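Local coordinates for protein benzyl alcohol dehydrogenase (Acinetobacter calcoaceticus, PDB 1F8F) that catalyses the NAD-dependent oxidation of benzyl alcohol as a zinc-containing medium-chain alcohol dehydrogenase with a Rossmann-fold coenzyme domain, at residues G64-G69 and T363-I368; V39-C44 and S143-Y148; G92-G95 and Q99-T102; G84-L89 and V163-L168. One frame throughout, in Å; residues are numbered along the deposited sequence.

From the N terminus, strand 33-42 and the zinc ligand behind it supply 39-44, whose partner 143-148 comes about a hundred residues later and closes interaction 2. Residues 64-69, with a second zinc ligand, pair with 363-368 near the C terminus, so interaction 1 spans the whole coenzyme domain and crosses interaction 2. Inside the loop of interaction 1 lies interaction 4, which joins 84-89 to 163-168 and also crosses interaction 2. Interaction 3, a short loop around the second zinc ion, nests within all three. Interactions 1, 2 and 4 touch one another around the mixed sheet; interaction 3 stands apart, its centre about 24 to 25 Å from theirs.

Interaction 1. Residues G64-G69 and T363-I368; sequences GHEGSG and TLKPII. With ZN (zinc ion), chain B.
Segments 64-69 and 363-368, which meet through Glu66 and Lys365, are not direct neighbours in the sheet: the closest CA atoms, those of Glu66 and Ile367, stand 8.7 Å apart. Strand 33-42 lies between them, antiparallel to both 66-74 and 365-369, and the contact is made by two long side chains reaching toward each other from opposite directions. Glu66 leaves its backbone with CG beside the N and then runs extended. Lys365 starts with CG anti to its own N (chi1 171°) and bends at chi2 and chi3, a double kink that brings the ammonium group to the carboxylate. The resulting salt bridge is two-pronged but uneven. Lys365 NZ donates to the syn lone pair of Glu66 OE1 at 2.9 Å, while its bond to Glu66 OE2, at 3.1 Å, is weak. Both charged groups are buried, and through further partners the ion pair ties the backbone beside Cys44 to that beside Cys173. The pair lies beside the zinc site of a medium-chain alcohol dehydrogenase: His65, next to Glu66, binds the metal through NE2 at 2.2 Å, alongside Cys44 and Cys173. Glu66 CG sits 4.2 Å above one face of the His65 ring, toward its rim, and Phe140 also stacks with that ring. Lys365 NZ bonds to Met43 O, and Glu66 OE2 accepts a hydrogen bond from Gly174 N.

Interaction 2. Residues V39-C44 and S143-Y148; sequences VATGMC and SSFATY. With ZN (zinc ion), chain B.
An inverse gamma turn centred on Phe145 packs against the end of strand 33-42, at Thr41 and Gly42, just before the chain reaches the zinc ligand Cys44. The turn is closed by a weak bond from Ala146 N to Ser144 O at 2.8 Å. The same carbonyl oxygen accepts a second bond, from the hydroxyl of Thr41, with OG1 to Ser144 O also 2.8 Å. The hydroxyl comes to this oxygen from above the carbonyl plane, 51° out of it, and not along a lone pair. Thr41 is turned with OG1 beside its backbone N (chi1 -59°), which places CG2 anti to that N and directs both branches at the loop. The methyl is wedged between two groups: Thr41 CG2 lies 3.3 Å from Ser144 OG and 3.6 Å from Phe145 CE1. Phe145 slants across the threonine, and Gly42 O approaches the same ring atom, CE1, at 3.7 Å. Ser144 OG is itself bonded to Gln142 OE1, while Ile351 and Ile368 pack against the Phe145 side chain. Two residues past Gly42 the chain delivers Cys44 SG to zinc at 2.4 Å, and Cys44 also takes the N-cap position of helix 45-51. A strand leading into a zinc-binding cysteine at the start of a helix is typical of the GroES-like catalytic domain of zinc alcohol dehydrogenases.

Interaction 3. Residues G92-G95 and Q99-T102; sequences GYCG and QCNT. With ZN (zinc ion), chain C.
Gly95 against Cys100 is the tight part of this contact: Cys100 CB comes to 3.1 Å from Gly95 CA, a separation so short that its exact value is doubtful. On the same side, Gly95 N points its hydrogen at Cys100 SG in a weak bond of 3.1 Å with an N-H...S angle of 149°. Such a bond would be expected to draw off some of the thiolate's negative charge. The positive phi of Gly95 (72°) suits a glycine. Cys94 and Cys100 share the zinc ion, each SG bound at 2.3 Å, which holds the two sulfurs 3.9 Å apart. Tyr93 turns the edge of its ring to Cys100, whose SG lies near the ring plane, 4.0 Å from Tyr93 CD2, in a sulfur-aromatic contact. With Cys97 and Cys108 the two cysteines form the four-cysteine structural zinc lobe familiar from medium-chain alcohol dehydrogenases, its first pair spaced as CxxC. Away from the metal the contact loosens. Gly95 O and Asn101 OD1 have no direct bond; a water lies 2.9 Å from each and can donate to either, although other acceptors compete for its protons. Asn101 ND2 turns back to Lys96 O, and the asparagine packs against Ser320 of a second subunit, while Gln99 touches Ile281 of a third.

Interaction 4. Residues G84-L89 and V163-L168; sequences GDHVVL and VPIELL
Apolar packing dominates where His86 and Val88, on strand 86-89, meet Ile165 and Leu168 of the loop that follows strand 156-159 and leads toward helix 174-186. Strand 86-89 belongs to the mixed sheet of the GroES-like catalytic domain, paired antiparallel with 66-74 and 156-159. Residues 165-168 have helical backbone angles without regular bonding, and their single turn rests Ile165 and Leu168 against the strand. No direct hydrogen bond joins the segments. Ile165 carries CG1 anti to its backbone N (chi1 -176°), and from there CD1 reaches back to the strand, 3.8 Å from Val87 O and 4.0 Å from His86 CB. The isoleucine crosses the histidine at a slant, its CB 3.9 Å from His86 ND1. Further along, Val88 and Leu168 cross at about a right angle: Val88 CG2 sits 3.6 Å from Leu168 CB, and both valine methyls also touch Leu168 O. Strand 156-159 joins this layer through Val159, which packs on both Val88 and Leu168. The loop is anchored to the sheet at another point as well, since Ile165 O accepts a hydrogen bond from Ser68 OG. At the His86 end a water completes the contact. It lies in the plane of the imidazole at its edge, 2.6 Å from His86 ND1, and donates to Val163 O at 2.9 Å.

Interaction 1. Residues G64-G69 and T363-I368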
loop_
_atom_site.group_PDB
_atom_site.type_symbol
_atom_site.label_atom_id
_atom_site.label_comp_id
_atom_site.label_asym_id
_atom_site.label_seq_id
_atom_site.Cartn_x
_atom_site.Cartn_y
_atom_site.Cartn_z
ATOM N N GLY A 64 -15.948 31.678 10.816
ATOM C CA GLY A 64 -15.945 31.531 9.357
ATOM C C GLY A 64 -14.659 30.766 8.996
ATOM O O GLY A 64 -13.574 31.118 9.446
ATOM N N HIS A 65 -14.775 29.666 8.254
ATOM C CA HIS A 65 -13.585 28.886 7.953
ATOM C C HIS A 65 -13.728 28.265 6.563
ATOM O O HIS A 65 -13.068 27.279 6.270
ATOM C CB HIS A 65 -13.238 27.878 9.026
ATOM C CG HIS A 65 -14.171 26.731 9.215
ATOM N ND1 HIS A 65 -15.337 26.884 9.947
ATOM C CD2 HIS A 65 -14.107 25.441 8.827
ATOM C CE1 HIS A 65 -15.989 25.723 9.994
ATOM N NE2 HIS A 65 -15.269 24.827 9.309
ATOM N N GLU A 66 -14.712 28.804 5.826
ATOM C CA GLU A 66 -14.865 28.299 4.447
ATOM C C GLU A 66 -14.827 29.421 3.416
ATOM O O GLU A 66 -15.685 29.514 2.524
ATOM C CB GLU A 66 -16.108 27.428 4.318
ATOM C CG GLU A 66 -16.082 26.120 5.132
ATOM C CD GLU A 66 -17.312 25.264 4.907
ATOM O OE1 GLU A 66 -18.377 25.682 4.441
ATOM O OE2 GLU A 66 -17.257 24.039 5.166
ATOM N N GLY A 67 -13.793 30.268 3.374
ATOM C CA GLY A 67 -13.753 31.445 2.528
ATOM C C GLY A 67 -13.238 31.294 1.137
ATOM O O GLY A 67 -12.494 30.359 0.844
ATOM N N SER A 68 -13.668 32.181 0.255
ATOM C CA SER A 68 -13.172 32.277 -1.100
ATOM C C SER A 68 -13.132 33.795 -1.398
ATOM O O SER A 68 -13.929 34.550 -0.784
ATOM C CB SER A 68 -13.932 31.469 -2.099
ATOM O OG SER A 68 -15.290 31.792 -2.267
ATOM N N GLY A 69 -12.184 34.192 -2.242
ATOM C CA GLY A 69 -11.992 35.603 -2.515
ATOM C C GLY A 69 -10.936 35.838 -3.605
ATOM O O GLY A 69 -10.660 35.017 -4.462
ATOM N N THR A 363 -31.390 23.409 5.078
ATOM C CA THR A 363 -30.251 23.864 4.280
ATOM C C THR A 363 -29.045 22.978 4.572
ATOM O O THR A 363 -28.545 23.005 5.715
ATOM C CB THR A 363 -29.898 25.329 4.592
ATOM O OG1 THR A 363 -30.972 26.170 4.120
ATOM C CG2 THR A 363 -28.618 25.795 3.938
ATOM N N LEU A 364 -28.558 22.365 3.500
ATOM C CA LEU A 364 -27.417 21.465 3.550
ATOM C C LEU A 364 -26.105 22.235 3.745
ATOM O O LEU A 364 -25.358 21.942 4.663
ATOM C CB LEU A 364 -27.249 20.589 2.317
ATOM C CG LEU A 364 -28.064 19.315 2.118
ATOM C CD1 LEU A 364 -27.551 18.210 3.034
ATOM C CD2 LEU A 364 -29.552 19.546 2.368
ATOM N N LYS A 365 -25.847 23.173 2.861
ATOM C CA LYS A 365 -24.654 24.014 2.912
ATOM C C LYS A 365 -24.924 25.490 2.628
ATOM O O LYS A 365 -24.836 25.930 1.484
ATOM C CB LYS A 365 -23.579 23.455 1.924
ATOM C CG LYS A 365 -22.367 24.329 1.703
ATOM C CD LYS A 365 -21.608 24.590 3.020
ATOM C CE LYS A 365 -21.024 23.320 3.622
ATOM N NZ LYS A 365 -20.342 23.577 4.947
ATOM N N PRO A 366 -25.048 26.307 3.644
ATOM C CA PRO A 366 -25.178 27.776 3.466
ATOM C C PRO A 366 -23.889 28.422 3.022
ATOM O O PRO A 366 -22.776 27.949 3.323
ATOM C CB PRO A 366 -25.612 28.273 4.826
ATOM C CG PRO A 366 -25.746 27.091 5.764
ATOM C CD PRO A 366 -25.043 25.926 5.086
ATOM N N ILE A 367 -23.920 29.518 2.281
ATOM C CA ILE A 367 -22.840 30.351 1.786
ATOM C C ILE A 367 -23.182 31.831 1.984
ATOM O O ILE A 367 -24.261 32.304 1.605
ATOM C CB ILE A 367 -22.407 30.146 0.343
ATOM C CG1 ILE A 367 -22.036 28.682 0.043
ATOM C CG2 ILE A 367 -21.164 31.025 0.087
ATOM C CD1 ILE A 367 -21.410 28.394 -1.310
ATOM N N ILE A 368 -22.490 32.463 2.935
ATOM C CA ILE A 368 -22.702 33.868 3.267
ATOM C C ILE A 368 -22.043 34.711 2.188
ATOM O O ILE A 368 -20.801 34.743 2.059
ATOM C CB ILE A 368 -22.177 34.196 4.701
ATOM C CG1 ILE A 368 -22.743 33.272 5.742
ATOM C CG2 ILE A 368 -22.608 35.626 5.104
ATOM C CD1 ILE A 368 -22.061 32.074 6.311
HETATM ZN ZN ZN B . -15.719 22.677 8.905
#

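Interaction 2. Residues V39-C44 and S143-Y148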
loop_
_atom_site.group_PDB
_atom_site.type_symbol
_atom_site.label_atom_id
_atom_site.label_comp_id
_atom_site.label_asym_id
_atom_site.label_seq_id
_atom_site.Cartn_x
_atom_site.Cartn_y
_atom_site.Cartn_z
ATOM N N VAL A 39 -15.157 37.149 -1.274
ATOM C CA VAL A 39 -16.388 37.202 -2.063
ATOM C C VAL A 39 -17.516 36.497 -1.316
ATOM O O VAL A 39 -18.599 37.074 -1.104
ATOM C CB VAL A 39 -16.184 36.642 -3.473
ATOM C CG1 VAL A 39 -17.455 36.532 -4.311
ATOM C CG2 VAL A 39 -15.187 37.503 -4.276
ATOM N N ALA A 40 -17.235 35.275 -0.766
ATOM C CA ALA A 40 -18.216 34.535 0.012
ATOM C C ALA A 40 -17.586 33.417 0.855
ATOM O O ALA A 40 -16.515 32.913 0.557
ATOM C CB ALA A 40 -19.327 33.987 -0.911
ATOM N N THR A 41 -18.259 33.051 1.955
ATOM C CA THR A 41 -17.715 32.109 2.906
ATOM C C THR A 41 -18.755 31.072 3.322
ATOM O O THR A 41 -19.800 31.479 3.823
ATOM C CB THR A 41 -17.286 32.789 4.214
ATOM O OG1 THR A 41 -16.297 33.782 3.929
ATOM C CG2 THR A 41 -16.630 31.849 5.233
ATOM N N GLY A 42 -18.424 29.793 3.161
ATOM C CA GLY A 42 -19.369 28.760 3.585
ATOM C C GLY A 42 -19.595 28.677 5.076
ATOM O O GLY A 42 -18.743 29.105 5.859
ATOM N N MET A 43 -20.707 28.100 5.526
ATOM C CA MET A 43 -21.039 27.912 6.922
ATOM C C MET A 43 -21.087 26.402 7.225
ATOM O O MET A 43 -21.679 25.608 6.525
ATOM C CB MET A 43 -22.399 28.458 7.373
ATOM C CG MET A 43 -22.565 28.359 8.895
ATOM S SD MET A 43 -24.279 28.860 9.360
ATOM C CE MET A 43 -24.145 30.624 9.078
ATOM N N CYS A 44 -20.464 26.041 8.321
ATOM C CA CYS A 44 -20.281 24.655 8.749
ATOM C C CYS A 44 -20.642 24.519 10.209
ATOM O O CYS A 44 -20.488 25.356 11.093
ATOM C CB CYS A 44 -18.842 24.249 8.409
ATOM S SG CYS A 44 -18.097 22.871 9.284
ATOM N N SER A 143 -10.319 33.183 9.735
ATOM C CA SER A 143 -11.345 34.071 10.357
ATOM C C SER A 143 -12.135 34.698 9.206
ATOM O O SER A 143 -12.067 35.885 9.047
ATOM C CB SER A 143 -10.604 35.120 11.193
ATOM O OG SER A 143 -10.585 34.777 12.569
ATOM N N SER A 144 -12.744 33.909 8.304
ATOM C CA SER A 144 -13.321 34.516 7.105
ATOM C C SER A 144 -14.761 34.996 7.137
ATOM O O SER A 144 -15.243 35.378 6.034
ATOM C CB SER A 144 -12.997 33.591 5.913
ATOM O OG SER A 144 -13.544 32.327 6.213
ATOM N N PHE A 145 -15.435 35.211 8.283
ATOM C CA PHE A 145 -16.757 35.906 8.134
ATOM C C PHE A 145 -16.467 37.421 8.111
ATOM O O PHE A 145 -16.873 38.131 9.022
ATOM C CB PHE A 145 -17.847 35.548 9.101
ATOM C CG PHE A 145 -18.369 34.138 9.072
ATOM C CD1 PHE A 145 -18.641 33.489 7.896
ATOM C CD2 PHE A 145 -18.593 33.424 10.239
ATOM C CE1 PHE A 145 -19.128 32.197 7.833
ATOM C CE2 PHE A 145 -19.106 32.145 10.238
ATOM C CZ PHE A 145 -19.362 31.528 9.026
ATOM N N ALA A 146 -15.735 37.932 7.129
ATOM C CA ALA A 146 -15.394 39.289 6.895
ATOM C C ALA A 146 -15.051 39.650 5.446
ATOM O O ALA A 146 -14.704 38.884 4.568
ATOM C CB ALA A 146 -14.200 39.789 7.715
ATOM N N THR A 147 -15.105 40.992 5.228
ATOM C CA THR A 147 -14.811 41.526 3.922
ATOM C C THR A 147 -13.333 41.310 3.657
ATOM O O THR A 147 -12.979 41.438 2.490
ATOM C CB THR A 147 -15.153 43.029 3.739
ATOM O OG1 THR A 147 -14.503 43.799 4.764
ATOM C CG2 THR A 147 -16.652 43.310 3.803
ATOM N N TYR A 148 -12.447 41.234 4.636
ATOM C CA TYR A 148 -11.035 41.027 4.336
ATOM C C TYR A 148 -10.476 39.949 5.264
ATOM O O TYR A 148 -10.884 39.848 6.417
ATOM C CB TYR A 148 -10.220 42.335 4.436
ATOM C CG TYR A 148 -10.327 43.099 3.120
ATOM C CD1 TYR A 148 -11.362 44.014 2.841
ATOM C CD2 TYR A 148 -9.354 42.903 2.156
ATOM C CE1 TYR A 148 -11.392 44.652 1.621
ATOM C CE2 TYR A 148 -9.387 43.550 0.952
ATOM C CZ TYR A 148 -10.423 44.430 0.682
ATOM O OH TYR A 148 -10.405 45.036 -0.564
HETATM ZN ZN ZN B . -15.719 22.677 8.905
#

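Interaction 3. Residues G92-G95 and Q99-T102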
loop_
_atom_site.group_PDB
_atom_site.type_symbol
_atom_site.label_atom_id
_atom_site.label_comp_id
_atom_site.label_asym_id
_atom_site.label_seq_id
_atom_site.Cartn_x
_atom_site.Cartn_y
_atom_site.Cartn_z
ATOM N N GLY A 92 -5.419 25.374 8.577
ATOM C CA GLY A 92 -4.143 25.793 9.063
ATOM C C GLY A 92 -3.128 24.752 9.490
ATOM O O GLY A 92 -3.283 23.932 10.379
ATOM N N TYR A 93 -1.988 24.746 8.746
ATOM C CA TYR A 93 -0.874 23.831 8.988
ATOM C C TYR A 93 0.499 24.496 8.956
ATOM O O TYR A 93 0.740 25.528 8.331
ATOM C CB TYR A 93 -0.926 22.599 8.100
ATOM C CG TYR A 93 -0.721 22.776 6.617
ATOM C CD1 TYR A 93 -1.722 23.378 5.848
ATOM C CD2 TYR A 93 0.422 22.364 5.950
ATOM C CE1 TYR A 93 -1.617 23.578 4.488
ATOM C CE2 TYR A 93 0.563 22.540 4.582
ATOM C CZ TYR A 93 -0.454 23.148 3.877
ATOM O OH TYR A 93 -0.307 23.338 2.509
ATOM N N CYS A 94 1.443 23.901 9.699
ATOM C CA CYS A 94 2.793 24.427 9.818
ATOM C C CYS A 94 3.704 24.099 8.632
ATOM O O CYS A 94 4.440 25.051 8.363
ATOM C CB CYS A 94 3.454 24.039 11.143
ATOM S SG CYS A 94 4.376 22.482 11.052
ATOM N N GLY A 95 3.635 22.891 8.065
ATOM C CA GLY A 95 4.403 22.515 6.890
ATOM C C GLY A 95 5.904 22.300 7.066
ATOM O O GLY A 95 6.686 22.203 6.109
ATOM N N GLN A 99 4.695 15.300 10.338
ATOM C CA GLN A 99 3.461 15.022 9.563
ATOM C C GLN A 99 3.365 15.913 8.344
ATOM O O GLN A 99 3.122 15.331 7.290
ATOM C CB GLN A 99 2.252 15.017 10.470
ATOM C CG GLN A 99 2.105 13.638 11.110
ATOM C CD GLN A 99 2.978 13.518 12.325
ATOM O OE1 GLN A 99 3.580 12.460 12.563
ATOM N NE2 GLN A 99 3.029 14.596 13.090
ATOM N N CYS A 100 3.659 17.203 8.352
ATOM C CA CYS A 100 3.638 18.049 7.184
ATOM C C CYS A 100 4.672 17.628 6.157
ATOM O O CYS A 100 4.224 17.400 5.019
ATOM C CB CYS A 100 3.743 19.532 7.543
ATOM S SG CYS A 100 2.407 20.156 8.626
ATOM N N ASN A 101 5.914 17.244 6.552
ATOM C CA ASN A 101 6.923 16.803 5.636
ATOM C C ASN A 101 6.675 15.436 4.981
ATOM O O ASN A 101 7.396 15.176 4.009
ATOM C CB ASN A 101 8.293 16.611 6.367
ATOM C CG ASN A 101 8.722 17.938 6.947
ATOM O OD1 ASN A 101 8.269 18.963 6.374
ATOM N ND2 ASN A 101 9.526 17.991 8.013
ATOM N N THR A 102 5.800 14.595 5.530
ATOM C CA THR A 102 5.496 13.316 4.920
ATOM C C THR A 102 4.179 13.328 4.149
ATOM O O THR A 102 3.676 12.260 3.826
ATOM C CB THR A 102 5.509 12.135 5.927
ATOM O OG1 THR A 102 4.728 12.537 7.052
ATOM C CG2 THR A 102 6.951 11.887 6.425
HETATM ZN ZN ZN C . 3.026 20.668 10.759
HETATM O O HOH W 1 6.701 20.002 4.232
#

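Interaction 4. Residues G84-L89 and V163-L168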
loop_
_atom_site.group_PDB
_atom_site.type_symbol
_atom_site.label_atom_id
_atom_site.label_comp_id
_atom_site.label_asym_id
_atom_site.label_seq_id
_atom_site.Cartn_x
_atom_site.Cartn_y
_atom_site.Cartn_z
ATOM N N GLY A 84 -4.731 39.441 -7.410
ATOM C CA GLY A 84 -5.717 39.111 -8.453
ATOM C C GLY A 84 -6.047 37.638 -8.594
ATOM O O GLY A 84 -7.085 37.312 -9.215
ATOM N N ASP A 85 -5.229 36.697 -8.108
ATOM C CA ASP A 85 -5.636 35.293 -8.167
ATOM C C ASP A 85 -6.920 35.121 -7.346
ATOM O O ASP A 85 -7.173 35.844 -6.388
ATOM C CB ASP A 85 -4.552 34.369 -7.617
ATOM C CG ASP A 85 -3.325 34.228 -8.499
ATOM O OD1 ASP A 85 -3.422 34.402 -9.735
ATOM O OD2 ASP A 85 -2.205 33.925 -8.031
ATOM N N HIS A 86 -7.744 34.200 -7.734
ATOM C CA HIS A 86 -8.956 33.698 -7.123
ATOM C C HIS A 86 -8.549 32.534 -6.203
ATOM O O HIS A 86 -7.855 31.636 -6.731
ATOM C CB HIS A 86 -9.886 33.096 -8.184
ATOM C CG HIS A 86 -10.601 34.134 -9.006
ATOM N ND1 HIS A 86 -11.813 33.884 -9.625
ATOM C CD2 HIS A 86 -10.299 35.440 -9.276
ATOM C CE1 HIS A 86 -12.199 34.984 -10.259
ATOM N NE2 HIS A 86 -11.307 35.947 -10.054
ATOM N N VAL A 87 -8.906 32.483 -4.941
ATOM C CA VAL A 87 -8.480 31.466 -4.012
ATOM C C VAL A 87 -9.564 30.908 -3.076
ATOM O O VAL A 87 -10.645 31.448 -2.781
ATOM C CB VAL A 87 -7.336 31.999 -3.094
ATOM C CG1 VAL A 87 -5.996 32.266 -3.816
ATOM C CG2 VAL A 87 -7.771 33.322 -2.453
ATOM N N VAL A 88 -9.199 29.691 -2.607
ATOM C CA VAL A 88 -10.009 28.976 -1.592
ATOM C C VAL A 88 -9.181 28.872 -0.315
ATOM O O VAL A 88 -7.967 28.621 -0.418
ATOM C CB VAL A 88 -10.468 27.629 -2.175
ATOM C CG1 VAL A 88 -11.063 26.809 -1.010
ATOM C CG2 VAL A 88 -11.543 27.793 -3.255
ATOM N N LEU A 89 -9.553 29.231 0.861
ATOM C CA LEU A 89 -8.778 29.257 2.080
ATOM C C LEU A 89 -9.193 28.022 2.899
ATOM O O LEU A 89 -10.329 27.856 3.312
ATOM C CB LEU A 89 -9.231 30.425 2.964
ATOM C CG LEU A 89 -9.321 31.780 2.274
ATOM C CD1 LEU A 89 -9.392 32.904 3.327
ATOM C CD2 LEU A 89 -8.084 32.045 1.397
ATOM N N VAL A 163 -14.854 29.595 -12.991
ATOM C CA VAL A 163 -15.997 29.147 -12.206
ATOM C C VAL A 163 -16.287 30.287 -11.249
ATOM O O VAL A 163 -15.355 30.931 -10.762
ATOM C CB VAL A 163 -15.690 27.857 -11.445
ATOM C CG1 VAL A 163 -16.812 27.449 -10.490
ATOM C CG2 VAL A 163 -15.441 26.674 -12.379
ATOM N N PRO A 164 -17.558 30.577 -11.011
ATOM C CA PRO A 164 -17.945 31.685 -10.136
ATOM C C PRO A 164 -17.214 31.565 -8.815
ATOM O O PRO A 164 -17.337 30.468 -8.284
ATOM C CB PRO A 164 -19.454 31.491 -9.979
ATOM C CG PRO A 164 -19.875 30.767 -11.221
ATOM C CD PRO A 164 -18.728 29.866 -11.591
ATOM N N ILE A 165 -16.485 32.503 -8.236
ATOM C CA ILE A 165 -15.697 32.258 -7.029
ATOM C C ILE A 165 -16.513 32.132 -5.758
ATOM O O ILE A 165 -16.109 31.620 -4.689
ATOM C CB ILE A 165 -14.597 33.335 -6.884
ATOM C CG1 ILE A 165 -13.627 33.142 -5.699
ATOM C CG2 ILE A 165 -15.221 34.723 -6.780
ATOM C CD1 ILE A 165 -12.872 31.845 -5.784
ATOM N N GLU A 166 -17.786 32.554 -5.733
ATOM C CA GLU A 166 -18.615 32.524 -4.529
ATOM C C GLU A 166 -19.063 31.140 -4.056
ATOM O O GLU A 166 -19.247 30.846 -2.893
ATOM C CB GLU A 166 -19.844 33.433 -4.649
ATOM C CG GLU A 166 -20.757 33.053 -5.796
ATOM C CD GLU A 166 -20.525 33.847 -7.048
ATOM O OE1 GLU A 166 -19.346 34.126 -7.462
ATOM O OE2 GLU A 166 -21.525 34.210 -7.722
ATOM N N LEU A 167 -19.130 30.231 -5.023
ATOM C CA LEU A 167 -19.457 28.826 -4.825
ATOM C C LEU A 167 -18.353 27.926 -4.299
ATOM O O LEU A 167 -18.682 26.823 -3.835
ATOM C CB LEU A 167 -19.849 28.414 -6.252
ATOM C CG LEU A 167 -20.696 27.228 -6.602
ATOM C CD1 LEU A 167 -21.911 27.044 -5.702
ATOM C CD2 LEU A 167 -21.186 27.338 -8.054
ATOM N N LEU A 168 -17.057 28.284 -4.323
ATOM C CA LEU A 168 -15.969 27.381 -3.886
ATOM C C LEU A 168 -15.414 27.378 -2.498
ATOM O O LEU A 168 -14.731 26.413 -2.064
ATOM C CB LEU A 168 -14.746 27.607 -4.804
ATOM C CG LEU A 168 -15.049 27.468 -6.301
ATOM C CD1 LEU A 168 -13.741 27.672 -7.037
ATOM C CD2 LEU A 168 -15.652 26.103 -6.678
HETATM O O HOH W 2 -12.830 31.513 -9.529
#